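Local coordinates for AB hydrolase-1 domain-containing protein (Thermoplasma acidophilum DSM 1728, PDB 3BDI), which is of unknown function but, as a member of the alpha/beta hydrolase superfamily, is probably a hydrolase whose substrate has not been identified, at residues 43-48 and 188-193; 128-133 and 150-155; 141-146 and 171-176. All coordinates share one frame; numbering follows the deposited sequence.

Contact 1: residues 43-48 and 188-193; sequences WDKADL and VYIEKP. Unlike the reference sequence in segment 188-193: Glu-191 (reference Lys).
The ammonium of Lys-45 donates to the carbonyl of Ile-190 on the short helix 188-191, with NZ 2.7 Å from O and tilted 16° from the carbonyl plane. CG of Lys-45 lies anti to the backbone N (chi1 179°), and bends at chi2 and chi4 curl the chain over the helix end so that NZ reaches that oxygen. A water makes the second polar link: it donates to the carbonyl of Tyr-189, 2.9 Å from its O, and accepts from the backbone N of Ala-46 at 3.1 Å. This water also lies at the edge of the Tyr-189 ring, in its plane.

The aromatic contact is T-shaped: the Trp-43 edge meets the Tyr-189 face, with planes at 55° and CZ3 of Trp-43 3.6 Å above the centre of the phenol ring. Both side chains also touch Ala-107 of strand 102-107. Apolar packing adds a further contact: CB of Ala-46 rests 3.7 Å from CB of Pro-193, the first residue of helix 193-205.

Trp-43 lies near, without touching, a probable nucleophile elbow (GxSxG), and Tyr-189 likewise near the probable Ser-His-Asp triad. The contact joins the connection before helix 48-53 to helix 188-191 and the start of helix 193-205, beside the probable active site of an alpha/beta hydrolase fold.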
ATOM      1  N   TRP A  43      11.151  -2.487  -0.499  1.00  8.92           N
ATOM      2  CA  TRP A  43      11.002  -1.191   0.090  1.00  9.11           C
ATOM      3  C   TRP A  43      12.367  -0.701   0.654  1.00  9.35           C
ATOM      4  O   TRP A  43      12.452   0.479   1.028  1.00  9.39           O
ATOM      5  CB  TRP A  43       9.959  -1.230   1.234  1.00  9.01           C
ATOM      6  CG  TRP A  43       8.606  -1.795   0.888  1.00  8.07           C
ATOM      7  CD1 TRP A  43       7.994  -2.809   1.556  1.00  8.43           C
ATOM      8  CD2 TRP A  43       7.687  -1.390  -0.167  1.00  7.62           C
ATOM      9  NE1 TRP A  43       6.764  -3.072   0.989  1.00  8.45           N
ATOM     10  CE2 TRP A  43       6.554  -2.233  -0.072  1.00  9.03           C
ATOM     11  CE3 TRP A  43       7.752  -0.472  -1.227  1.00  8.94           C
ATOM     12  CZ2 TRP A  43       5.460  -2.103  -0.906  1.00  9.39           C
ATOM     13  CZ3 TRP A  43       6.648  -0.351  -2.064  1.00  8.37           C
ATOM     14  CH2 TRP A  43       5.513  -1.189  -1.898  1.00  9.09           C
ATOM     15  N   ASP A  44      13.366  -1.567   0.736  1.00 10.20           N
ATOM     16  CA  ASP A  44      14.725  -1.151   1.150  1.00  9.67           C
ATOM     17  C   ASP A  44      15.245  -0.084   0.189  1.00  9.44           C
ATOM     18  O   ASP A  44      16.033   0.778   0.591  1.00 10.28           O
ATOM     19  CB  ASP A  44      15.738  -2.329   1.074  1.00 11.41           C
ATOM     20  CG  ASP A  44      15.680  -3.310   2.228  1.00 14.87           C
ATOM     21  OD1 ASP A  44      14.993  -3.004   3.211  1.00 15.76           O
ATOM     22  OD2 ASP A  44      16.401  -4.347   2.084  1.00 19.43           O
ATOM     23  N   LYS A  45      14.892  -0.149  -1.094  1.00  9.57           N
ATOM     24  CA  LYS A  45      15.559   0.718  -2.066  1.00  8.38           C
ATOM     25  C   LYS A  45      15.297   2.190  -1.751  1.00  9.68           C
ATOM     26  O   LYS A  45      16.183   3.022  -1.969  1.00 12.38           O
ATOM     27  CB  LYS A  45      15.055   0.373  -3.480  1.00 10.77           C
ATOM     28  CG  LYS A  45      15.618   1.188  -4.596  1.00 11.15           C
ATOM     29  CD  LYS A  45      17.112   0.963  -4.814  1.00  8.85           C
ATOM     30  CE  LYS A  45      17.682   1.968  -5.789  1.00  9.48           C
ATOM     31  NZ  LYS A  45      17.084   1.726  -7.169  1.00  8.46           N
ATOM     32  N   ALA A  46      14.084   2.513  -1.284  1.00  8.16           N
ATOM     33  CA  ALA A  46      13.736   3.854  -0.883  1.00  8.48           C
ATOM     34  C   ALA A  46      13.781   4.089   0.605  1.00  9.83           C
ATOM     35  O   ALA A  46      13.352   5.153   1.097  1.00 12.16           O
ATOM     36  CB  ALA A  46      12.334   4.190  -1.452  1.00 10.21           C
ATOM     37  N   ASP A  47      14.328   3.125   1.350  1.00 10.45           N
ATOM     38  CA  ASP A  47      14.516   3.267   2.794  1.00  9.41           C
ATOM     39  C   ASP A  47      13.204   3.695   3.459  1.00 10.53           C
ATOM     40  O   ASP A  47      13.187   4.575   4.320  1.00 11.46           O
ATOM     41  CB  ASP A  47      15.669   4.274   3.044  1.00 10.87           C
ATOM     42  CG  ASP A  47      16.230   4.258   4.481  1.00 17.41           C
ATOM     43  OD1 ASP A  47      16.066   3.284   5.187  1.00 16.13           O
ATOM     44  OD2 ASP A  47      16.838   5.285   4.866  1.00 19.82           O
ATOM     45  N   LEU A  48      12.075   3.064   3.094  1.00  8.96           N
ATOM     46  CA  LEU A  48      10.757   3.541   3.546  1.00  9.67           C
ATOM     47  C   LEU A  48      10.494   3.373   5.012  1.00 11.46           C
ATOM     48  O   LEU A  48       9.783   4.173   5.597  1.00 12.04           O
ATOM     49  CB  LEU A  48       9.648   2.935   2.710  1.00 11.15           C
ATOM     50  CG  LEU A  48       9.636   3.223   1.211  1.00 10.12           C
ATOM     51  CD1 LEU A  48       8.376   2.644   0.548  1.00 11.27           C
ATOM     52  CD2 LEU A  48       9.698   4.724   0.970  1.00 10.58           C
ATOM     53  N   VAL A 188       7.893   3.075  -9.089  1.00 11.53           N
ATOM     54  CA  VAL A 188       8.461   4.361  -8.879  1.00  9.30           C
ATOM     55  C   VAL A 188       9.410   4.397  -7.690  1.00  9.67           C
ATOM     56  O   VAL A 188      10.424   5.115  -7.685  1.00  8.80           O
ATOM     57  CB  VAL A 188       7.330   5.449  -8.702  1.00 11.23           C
ATOM     58  CG1 VAL A 188       7.935   6.834  -8.580  1.00 11.17           C
ATOM     59  CG2 VAL A 188       6.315   5.403  -9.885  1.00 13.41           C
ATOM     60  N   TYR A 189       9.032   3.643  -6.658  1.00  8.38           N
ATOM     61  CA  TYR A 189       9.778   3.518  -5.404  1.00  9.35           C
ATOM     62  C   TYR A 189      11.107   2.753  -5.580  1.00  8.51           C
ATOM     63  O   TYR A 189      11.910   2.700  -4.668  1.00 10.27           O
ATOM     64  CB  TYR A 189       8.882   2.849  -4.309  1.00  9.19           C
ATOM     65  CG  TYR A 189       8.242   1.617  -4.862  1.00  9.63           C
ATOM     66  CD1 TYR A 189       8.871   0.386  -4.812  1.00  9.45           C
ATOM     67  CD2 TYR A 189       7.049   1.698  -5.556  1.00 10.56           C
ATOM     68  CE1 TYR A 189       8.321  -0.726  -5.422  1.00  9.41           C
ATOM     69  CE2 TYR A 189       6.507   0.607  -6.176  1.00 10.26           C
ATOM     70  CZ  TYR A 189       7.125  -0.614  -6.119  1.00 10.58           C
ATOM     71  OH  TYR A 189       6.679  -1.758  -6.753  1.00 13.13           O
ATOM     72  N   ILE A 190      11.326   2.168  -6.757  1.00  9.57           N
ATOM     73  CA  ILE A 190      12.610   1.549  -7.111  1.00  9.01           C
ATOM     74  C   ILE A 190      13.394   2.444  -8.062  1.00  9.47           C
ATOM     75  O   ILE A 190      14.603   2.632  -7.913  1.00 10.72           O
ATOM     76  CB  ILE A 190      12.412   0.166  -7.740  1.00  9.43           C
ATOM     77  CG1 ILE A 190      11.935  -0.819  -6.647  1.00 12.27           C
ATOM     78  CG2 ILE A 190      13.718  -0.369  -8.335  1.00 10.68           C
ATOM     79  CD1 ILE A 190      11.486  -2.212  -7.177  1.00 13.19           C
ATOM     80  N   GLU A 191      12.730   3.017  -9.069  1.00  8.62           N
ATOM     81  CA  GLU A 191      13.458   3.726 -10.093  1.00  9.43           C
ATOM     82  C   GLU A 191      13.755   5.179  -9.741  1.00  9.86           C
ATOM     83  O   GLU A 191      14.749   5.717 -10.189  1.00 10.97           O
ATOM     84  CB  GLU A 191      12.672   3.703 -11.407  1.00  9.09           C
ATOM     85  CG  GLU A 191      12.494   2.314 -11.955  1.00 10.60           C
ATOM     86  CD  GLU A 191      11.725   2.238 -13.264  1.00 10.94           C
ATOM     87  OE1 GLU A 191      11.766   3.226 -14.038  1.00 10.73           O
ATOM     88  OE2 GLU A 191      11.151   1.155 -13.544  1.00 11.56           O
ATOM     89  N   LYS A 192      12.893   5.839  -8.971  1.00  8.69           N
ATOM     90  CA  LYS A 192      13.084   7.230  -8.514  1.00  9.92           C
ATOM     91  C   LYS A 192      12.814   7.286  -7.004  1.00  9.34           C
ATOM     92  O   LYS A 192      11.894   7.958  -6.534  1.00 10.67           O
ATOM     93  CB  LYS A 192      12.195   8.210  -9.296  1.00 10.12           C
ATOM     94  CG  LYS A 192      12.662   8.433 -10.723  1.00 11.74           C
ATOM     95  CD  LYS A 192      13.912   9.313 -10.753  1.00 14.52           C
ATOM     96  CE  LYS A 192      14.473   9.468 -12.130  1.00 14.88           C
ATOM     97  NZ  LYS A 192      15.906  10.023 -12.061  1.00 14.19           N
ATOM     98  N   PRO A 193      13.622   6.564  -6.219  1.00  9.28           N
ATOM     99  CA  PRO A 193      13.318   6.450  -4.821  1.00  9.53           C
ATOM    100  C   PRO A 193      13.341   7.750  -4.041  1.00 11.17           C
ATOM    101  O   PRO A 193      12.522   7.947  -3.130  1.00 10.99           O
ATOM    102  CB  PRO A 193      14.391   5.478  -4.306  1.00 11.54           C
ATOM    103  CG  PRO A 193      15.467   5.514  -5.294  1.00 10.81           C
ATOM    104  CD  PRO A 193      14.814   5.782  -6.600  1.00  9.01           C
TER
HETATM  105  O   HOH W   1      11.641   1.023  -2.341  1.00 11.03           O

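Contact 2: residues 128-133 and 150-155; sequences IIAVAP and TLLVWG
Unusual torsions bring Ala-132 over a face of the Trp-154 indole: Ala-132 has a positive phi (44°), which turns the chain out of its strand, and Trp-154 has a chi1 of -114°, away from the staggered positions, which lays the indole beneath that turn. Ala-132 follows strand 125-131 and Trp-154 lies near the end of strand 150-155, parallel neighbours in a beta-alpha-beta unit of the central sheet of the alpha/beta hydrolase fold.

The strand axes run nearly parallel. Leu-151 N donates to Ile-128 O at 2.9 Å, and Leu-151 O accepts from Ala-130 N at 2.8 Å; Val-153 repeats the pattern, its N bonding to Ala-130 O and its O accepting from Ala-132 N. That last bond is more bent, 136° at the hydrogen, as the chain leaves the sheet.

Ile-129 and Leu-151 lie side by side on one face, CG2 of Ile-129 being 4.0 Å from CD2 of Leu-151, and both touch Phe-203 of helix 193-205. On the other face, Ile-128 runs alongside Thr-150, whose hydroxyl bonds to the carbonyl of Gln-148; Leu-152 there meets Ala-130.

NE1 of Trp-154 is hydrogen-bonded to Val-161 O, which helps fix the ring's rotation. With an alanine here, CA and CB of Ala-132 would probably lose the ring face they pack on, and Val-161 O its indole donor. Ala-132 also touches Asp-158 and His-186 of the probable catalytic triad. Pro-133 crosses the indole at about a right angle, CD 3.6 Å from CH2 of Trp-154. Over the middle of the six-membered ring sits CA of Ala-132, a CH-pi contact 3.6 Å from the centroid and almost on the ring normal.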
ATOM      1  N   ILE A 128      -4.872   6.842   1.851  1.00 11.50           N
ATOM      2  CA  ILE A 128      -4.427   5.880   0.804  1.00 10.44           C
ATOM      3  C   ILE A 128      -3.243   6.468   0.055  1.00 11.02           C
ATOM      4  O   ILE A 128      -3.277   7.653  -0.324  1.00 10.41           O
ATOM      5  CB  ILE A 128      -5.558   5.664  -0.252  1.00 10.48           C
ATOM      6  CG1 ILE A 128      -6.785   5.006   0.388  1.00 13.60           C
ATOM      7  CG2 ILE A 128      -5.082   4.800  -1.459  1.00 13.43           C
ATOM      8  CD1 ILE A 128      -7.990   4.986  -0.517  1.00 14.83           C
ATOM      9  N   ILE A 129      -2.223   5.642  -0.203  1.00  9.93           N
ATOM     10  CA  ILE A 129      -1.239   5.931  -1.227  1.00  8.10           C
ATOM     11  C   ILE A 129      -1.319   4.780  -2.222  1.00  9.58           C
ATOM     12  O   ILE A 129      -1.224   3.627  -1.826  1.00 10.86           O
ATOM     13  CB  ILE A 129       0.214   5.991  -0.685  1.00  8.52           C
ATOM     14  CG1 ILE A 129       0.354   7.112   0.371  1.00 12.07           C
ATOM     15  CG2 ILE A 129       1.195   6.258  -1.813  1.00 10.68           C
ATOM     16  CD1 ILE A 129       1.694   7.177   1.085  1.00 11.48           C
ATOM     17  N   ALA A 130      -1.521   5.083  -3.480  1.00  9.35           N
ATOM     18  CA  ALA A 130      -1.618   4.057  -4.511  1.00 10.25           C
ATOM     19  C   ALA A 130      -0.710   4.416  -5.648  1.00 10.32           C
ATOM     20  O   ALA A 130      -0.818   5.506  -6.241  1.00 11.76           O
ATOM     21  CB  ALA A 130      -3.060   3.909  -4.986  1.00 10.90           C
ATOM     22  N   VAL A 131       0.235   3.541  -5.920  1.00  9.33           N
ATOM     23  CA  VAL A 131       1.243   3.725  -6.943  1.00  8.39           C
ATOM     24  C   VAL A 131       0.794   2.943  -8.171  1.00 10.33           C
ATOM     25  O   VAL A 131       0.898   1.716  -8.207  1.00 11.58           O
ATOM     26  CB  VAL A 131       2.634   3.247  -6.490  1.00  9.52           C
ATOM     27  CG1 VAL A 131       3.738   3.723  -7.459  1.00 10.52           C
ATOM     28  CG2 VAL A 131       2.937   3.743  -5.055  1.00 11.85           C
ATOM     29  N   ALA A 132       0.251   3.656  -9.169  1.00  8.67           N
ATOM     30  CA  ALA A 132      -0.252   3.042 -10.398  1.00 10.08           C
ATOM     31  C   ALA A 132      -1.075   1.791 -10.114  1.00  9.13           C
ATOM     32  O   ALA A 132      -0.773   0.689 -10.584  1.00 10.40           O
ATOM     33  CB  ALA A 132       0.847   2.804 -11.418  1.00 11.44           C
ATOM     34  N   PRO A 133      -2.171   1.954  -9.358  1.00 10.67           N
ATOM     35  CA  PRO A 133      -2.983   0.797  -8.978  1.00 11.29           C
ATOM     36  C   PRO A 133      -3.544   0.007 -10.125  1.00 11.58           C
ATOM     37  O   PRO A 133      -4.133   0.588 -11.041  1.00 13.06           O
ATOM     38  CB  PRO A 133      -4.123   1.419  -8.175  1.00 13.35           C
ATOM     39  CG  PRO A 133      -4.153   2.903  -8.578  1.00 11.52           C
ATOM     40  CD  PRO A 133      -2.703   3.217  -8.806  1.00 10.39           C
ATOM     41  N   THR A 150      -6.108  10.803  -0.483  1.00 12.45           N
ATOM     42  CA  THR A 150      -5.501   9.814  -1.357  1.00 11.32           C
ATOM     43  C   THR A 150      -4.388  10.439  -2.189  1.00 11.94           C
ATOM     44  O   THR A 150      -4.578  11.492  -2.763  1.00 13.50           O
ATOM     45  CB  THR A 150      -6.589   9.239  -2.300  1.00 12.57           C
ATOM     46  OG1 THR A 150      -7.596   8.556  -1.528  1.00 12.04           O
ATOM     47  CG2 THR A 150      -6.041   8.269  -3.324  1.00 11.01           C
ATOM     48  N   LEU A 151      -3.223   9.797  -2.222  1.00  9.44           N
ATOM     49  CA  LEU A 151      -2.142  10.147  -3.096  1.00  9.24           C
ATOM     50  C   LEU A 151      -2.025   9.068  -4.164  1.00 10.30           C
ATOM     51  O   LEU A 151      -1.874   7.885  -3.844  1.00 10.65           O
ATOM     52  CB  LEU A 151      -0.829  10.215  -2.312  1.00 10.56           C
ATOM     53  CG  LEU A 151       0.467  10.476  -3.084  1.00 12.01           C
ATOM     54  CD1 LEU A 151       0.435  11.877  -3.653  1.00 15.36           C
ATOM     55  CD2 LEU A 151       1.698  10.247  -2.202  1.00 11.49           C
ATOM     56  N   LEU A 152      -2.120   9.494  -5.415  1.00  9.20           N
ATOM     57  CA  LEU A 152      -1.890   8.664  -6.594  1.00  9.26           C
ATOM     58  C   LEU A 152      -0.544   9.028  -7.167  1.00  9.41           C
ATOM     59  O   LEU A 152      -0.253  10.191  -7.451  1.00  9.08           O
ATOM     60  CB  LEU A 152      -2.981   8.947  -7.632  1.00 10.41           C
ATOM     61  CG  LEU A 152      -4.403   8.622  -7.194  1.00 12.16           C
ATOM     62  CD1 LEU A 152      -5.434   9.119  -8.190  1.00 14.09           C
ATOM     63  CD2 LEU A 152      -4.651   7.158  -6.945  1.00 12.78           C
ATOM     64  N   VAL A 153       0.343   8.035  -7.297  1.00 10.67           N
ATOM     65  CA  VAL A 153       1.703   8.218  -7.805  1.00  9.89           C
ATOM     66  C   VAL A 153       1.838   7.412  -9.065  1.00  8.76           C
ATOM     67  O   VAL A 153       1.514   6.243  -9.080  1.00  9.98           O
ATOM     68  CB  VAL A 153       2.773   7.798  -6.775  1.00  9.99           C
ATOM     69  CG1 VAL A 153       4.158   8.056  -7.346  1.00 10.56           C
ATOM     70  CG2 VAL A 153       2.600   8.560  -5.443  1.00 12.38           C
ATOM     71  N   TRP A 154       2.348   8.031 -10.126  1.00  9.71           N
ATOM     72  CA  TRP A 154       2.606   7.338 -11.373  1.00  9.05           C
ATOM     73  C   TRP A 154       3.960   7.777 -11.893  1.00 10.45           C
ATOM     74  O   TRP A 154       4.324   8.941 -11.778  1.00 11.86           O
ATOM     75  CB  TRP A 154       1.571   7.705 -12.463  1.00  9.87           C
ATOM     76  CG  TRP A 154       0.653   6.623 -12.928  1.00 10.29           C
ATOM     77  CD1 TRP A 154       0.799   5.804 -14.035  1.00 10.96           C
ATOM     78  CD2 TRP A 154      -0.601   6.290 -12.358  1.00 11.19           C
ATOM     79  NE1 TRP A 154      -0.273   4.993 -14.161  1.00 13.86           N
ATOM     80  CE2 TRP A 154      -1.167   5.272 -13.159  1.00 11.82           C
ATOM     81  CE3 TRP A 154      -1.308   6.753 -11.252  1.00 12.69           C
ATOM     82  CZ2 TRP A 154      -2.441   4.736 -12.879  1.00 11.19           C
ATOM     83  CZ3 TRP A 154      -2.544   6.236 -10.984  1.00 13.46           C
ATOM     84  CH2 TRP A 154      -3.092   5.234 -11.786  1.00 11.54           C
ATOM     85  N   GLY A 155       4.670   6.874 -12.537  1.00  8.65           N
ATOM     86  CA  GLY A 155       5.834   7.235 -13.331  1.00 10.90           C
ATOM     87  C   GLY A 155       5.450   7.741 -14.710  1.00 11.94           C
ATOM     88  O   GLY A 155       4.527   7.216 -15.311  1.00 11.47           O
TER

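Contact 3: residues 141-146 and 171-176; sequences GDMKKI and SIISGS
A single water bridges residues 141-146 and 171-176 by three bonds: it donates to Ile-146 O at 2.7 Å and to Lys-144 O, and accepts from Ser-174 N at 2.9 Å. It thereby satisfies two carbonyls of one chain turn and an amide of the other. A type I turn, Met-143 to Ile-146, continues from helix 140-143, and a type II turn, Ile-173 to Ser-176, follows helix 163-172, in connections that flank the sheet of the alpha/beta hydrolase fold.

Within the type II turn, Ile-173 O is gripped twice, by the backbone N of Ser-176 and by its hydroxyl OG, which lies in the carbonyl plane at 2.8 Å from that oxygen.

The rest is mostly apolar, apart from a CA-H...O contact of 3.5 Å from Lys-144 CA to Ile-172 O. Selenomethionine Met-143 and Ile-172 meet at a slant, CB of Met-143 lying 3.7 Å from CG2 of Ile-172. Ile-146 reaches Ile-173 through their CD1 methyls, and also touches Thr-118 and Leu-119 of helix 109-120. Ile-172 carries CG2 anti to its own N (chi1 of -65° being measured to CG1), directing this methyl at the Lys-144 backbone. There CG2 of Ile-172 packs 3.4 Å from Lys-144 N.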
ATOM      1  N   GLY A 141     -17.259   3.301  -9.890  1.00 18.10           N
ATOM      2  CA  GLY A 141     -18.481   3.794  -9.272  1.00 20.46           C
ATOM      3  C   GLY A 141     -18.364   3.750  -7.757  1.00 19.15           C
ATOM      4  O   GLY A 141     -18.962   4.564  -7.056  1.00 21.36           O
ATOM      5  N   ASP A 142     -17.545   2.836  -7.233  1.00 18.03           N
ATOM      6  CA  ASP A 142     -17.379   2.769  -5.787  1.00 19.26           C
ATOM      7  C   ASP A 142     -16.266   3.710  -5.328  1.00 16.79           C
ATOM      8  O   ASP A 142     -16.323   4.316  -4.245  1.00 17.06           O
ATOM      9  CB  ASP A 142     -17.048   1.325  -5.396  1.00 22.26           C
ATOM     10  CG  ASP A 142     -18.031   0.324  -5.998  1.00 32.73           C
ATOM     11  OD1 ASP A 142     -19.089   0.123  -5.371  1.00 34.56           O
ATOM     12  OD2 ASP A 142     -17.751  -0.235  -7.097  1.00 41.30           O
HETATM   13  N   MSE A 143     -15.227   3.821  -6.150  1.00 17.67           N
HETATM   14  CA  MSE A 143     -14.136   4.731  -5.902  1.00 17.55           C
HETATM   15  C   MSE A 143     -14.626   6.144  -5.792  1.00 14.97           C
HETATM   16  O   MSE A 143     -14.066   6.906  -5.032  1.00 14.50           O
HETATM   17  CB  MSE A 143     -13.064   4.640  -6.993  1.00 17.30           C
HETATM   18  CG  MSE A 143     -12.225   3.381  -6.873  1.00 13.64           C
HETATM   19 SE   MSE A 143     -11.017   3.065  -8.364  0.75 26.91          SE
HETATM   20  CE  MSE A 143     -10.768   4.732  -9.098  1.00 19.34           C
ATOM     21  N   LYS A 144     -15.686   6.511  -6.536  1.00 15.51           N
ATOM     22  CA  LYS A 144     -16.197   7.862  -6.412  1.00 14.46           C
ATOM     23  C   LYS A 144     -16.615   8.217  -4.989  1.00 14.14           C
ATOM     24  O   LYS A 144     -16.593   9.419  -4.644  1.00 17.55           O
ATOM     25  CB  LYS A 144     -17.314   8.185  -7.436  1.00 15.73           C
ATOM     26  CG  LYS A 144     -18.663   7.622  -7.175  1.00 20.45           C
ATOM     27  CD  LYS A 144     -19.675   8.071  -8.272  1.00 21.82           C
ATOM     28  CE  LYS A 144     -21.042   7.494  -8.019  1.00 28.73           C
ATOM     29  NZ  LYS A 144     -22.125   8.098  -8.868  1.00 34.91           N
ATOM     30  N   LYS A 145     -16.897   7.197  -4.177  1.00 17.04           N
ATOM     31  CA  LYS A 145     -17.326   7.347  -2.793  1.00 19.12           C
ATOM     32  C   LYS A 145     -16.211   7.541  -1.762  1.00 21.18           C
ATOM     33  O   LYS A 145     -16.475   7.993  -0.640  1.00 20.97           O
ATOM     34  CB  LYS A 145     -18.201   6.161  -2.400  1.00 22.73           C
ATOM     35  N   ILE A 146     -14.975   7.222  -2.126  1.00 17.59           N
ATOM     36  CA  ILE A 146     -13.870   7.314  -1.163  1.00 16.90           C
ATOM     37  C   ILE A 146     -13.722   8.704  -0.570  1.00 17.01           C
ATOM     38  O   ILE A 146     -13.555   9.703  -1.281  1.00 16.02           O
ATOM     39  CB  ILE A 146     -12.517   6.843  -1.809  1.00 17.74           C
ATOM     40  CG1 ILE A 146     -12.605   5.346  -2.123  1.00 16.68           C
ATOM     41  CG2 ILE A 146     -11.331   7.086  -0.907  1.00 14.99           C
ATOM     42  CD1 ILE A 146     -11.463   4.844  -3.079  1.00 14.78           C
ATOM     43  N   SER A 171      -9.669  12.220 -10.980  1.00 15.64           N
ATOM     44  CA  SER A 171     -10.986  12.871 -11.052  1.00 16.09           C
ATOM     45  C   SER A 171     -12.050  12.157 -10.235  1.00 15.98           C
ATOM     46  O   SER A 171     -12.910  12.780  -9.590  1.00 17.77           O
ATOM     47  CB  SER A 171     -11.433  12.875 -12.502  1.00 19.08           C
ATOM     48  OG  SER A 171     -10.503  13.525 -13.323  1.00 29.80           O
ATOM     49  N   ILE A 172     -12.051  10.840 -10.294  1.00 13.78           N
ATOM     50  CA  ILE A 172     -13.000  10.037  -9.558  1.00 13.19           C
ATOM     51  C   ILE A 172     -12.850  10.208  -8.038  1.00 15.58           C
ATOM     52  O   ILE A 172     -13.849  10.309  -7.312  1.00 15.76           O
ATOM     53  CB  ILE A 172     -12.883   8.533  -9.962  1.00 16.37           C
ATOM     54  CG1 ILE A 172     -13.285   8.367 -11.436  1.00 15.52           C
ATOM     55  CG2 ILE A 172     -13.721   7.640  -9.072  1.00 17.52           C
ATOM     56  CD1 ILE A 172     -12.888   7.013 -12.043  1.00 18.59           C
ATOM     57  N   ILE A 173     -11.622  10.170  -7.519  1.00 13.90           N
ATOM     58  CA  ILE A 173     -11.432  10.249  -6.070  1.00 12.32           C
ATOM     59  C   ILE A 173     -11.255  11.712  -5.690  1.00 11.05           C
ATOM     60  O   ILE A 173     -10.257  12.333  -5.946  1.00 13.82           O
ATOM     61  CB  ILE A 173     -10.211   9.381  -5.606  1.00 12.09           C
ATOM     62  CG1 ILE A 173     -10.423   7.943  -6.039  1.00 14.31           C
ATOM     63  CG2 ILE A 173     -10.057   9.488  -4.122  1.00 14.70           C
ATOM     64  CD1 ILE A 173      -9.189   7.017  -5.782  1.00 15.12           C
ATOM     65  N   SER A 174     -12.306  12.312  -5.090  1.00 13.07           N
ATOM     66  CA  SER A 174     -12.270  13.749  -4.762  1.00 13.79           C
ATOM     67  C   SER A 174     -11.184  14.109  -3.797  1.00 17.70           C
ATOM     68  O   SER A 174     -10.996  13.400  -2.834  1.00 14.84           O
ATOM     69  CB  SER A 174     -13.574  14.199  -4.155  1.00 19.14           C
ATOM     70  OG  SER A 174     -14.624  13.770  -4.973  1.00 17.19           O
ATOM     71  N   GLY A 175     -10.444  15.189  -4.062  1.00 17.26           N
ATOM     72  CA  GLY A 175      -9.361  15.614  -3.155  1.00 19.17           C
ATOM     73  C   GLY A 175      -8.062  14.858  -3.328  1.00 19.50           C
ATOM     74  O   GLY A 175      -6.999  15.262  -2.721  1.00 19.05           O
ATOM     75  N   SER A 176      -8.116  13.759  -4.112  1.00 18.80           N
ATOM     76  CA  SER A 176      -6.896  13.003  -4.435  1.00 14.31           C
ATOM     77  C   SER A 176      -5.815  13.927  -4.956  1.00 16.43           C
ATOM     78  O   SER A 176      -6.111  14.964  -5.597  1.00 20.46           O
ATOM     79  CB  SER A 176      -7.168  11.814  -5.376  1.00 15.21           C
ATOM     80  OG  SER A 176      -7.576  12.188  -6.684  1.00 16.36           O
TER
HETATM   81  O   HOH W   2     -14.196  10.494  -3.766  1.00 19.11           O

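Overall arrangement
Along the chain, contact 1 closes a long loop that encloses contacts 2 and 3, whose segments alternate. Contact 2 lies in the sheet, with contact 1 centred 14 Å away beyond the C-terminal ends of its strands and contact 3 13 Å away near their starts; contacts 1 and 3 have centres 27 Å apart and do not touch. Val-188 packs on Val-131 and Gly-155, joining contacts 1 and 2, while Ile-128 meets Ile-146 and Thr-150 meets Ile-173, joining 2 and 3. Helix 140-143 connects strands 125-131 and 150-155. The probable catalytic residues lie near contact 1 and against Ala-132 of contact 2, while contact 3 joins connections at the other end of the strands.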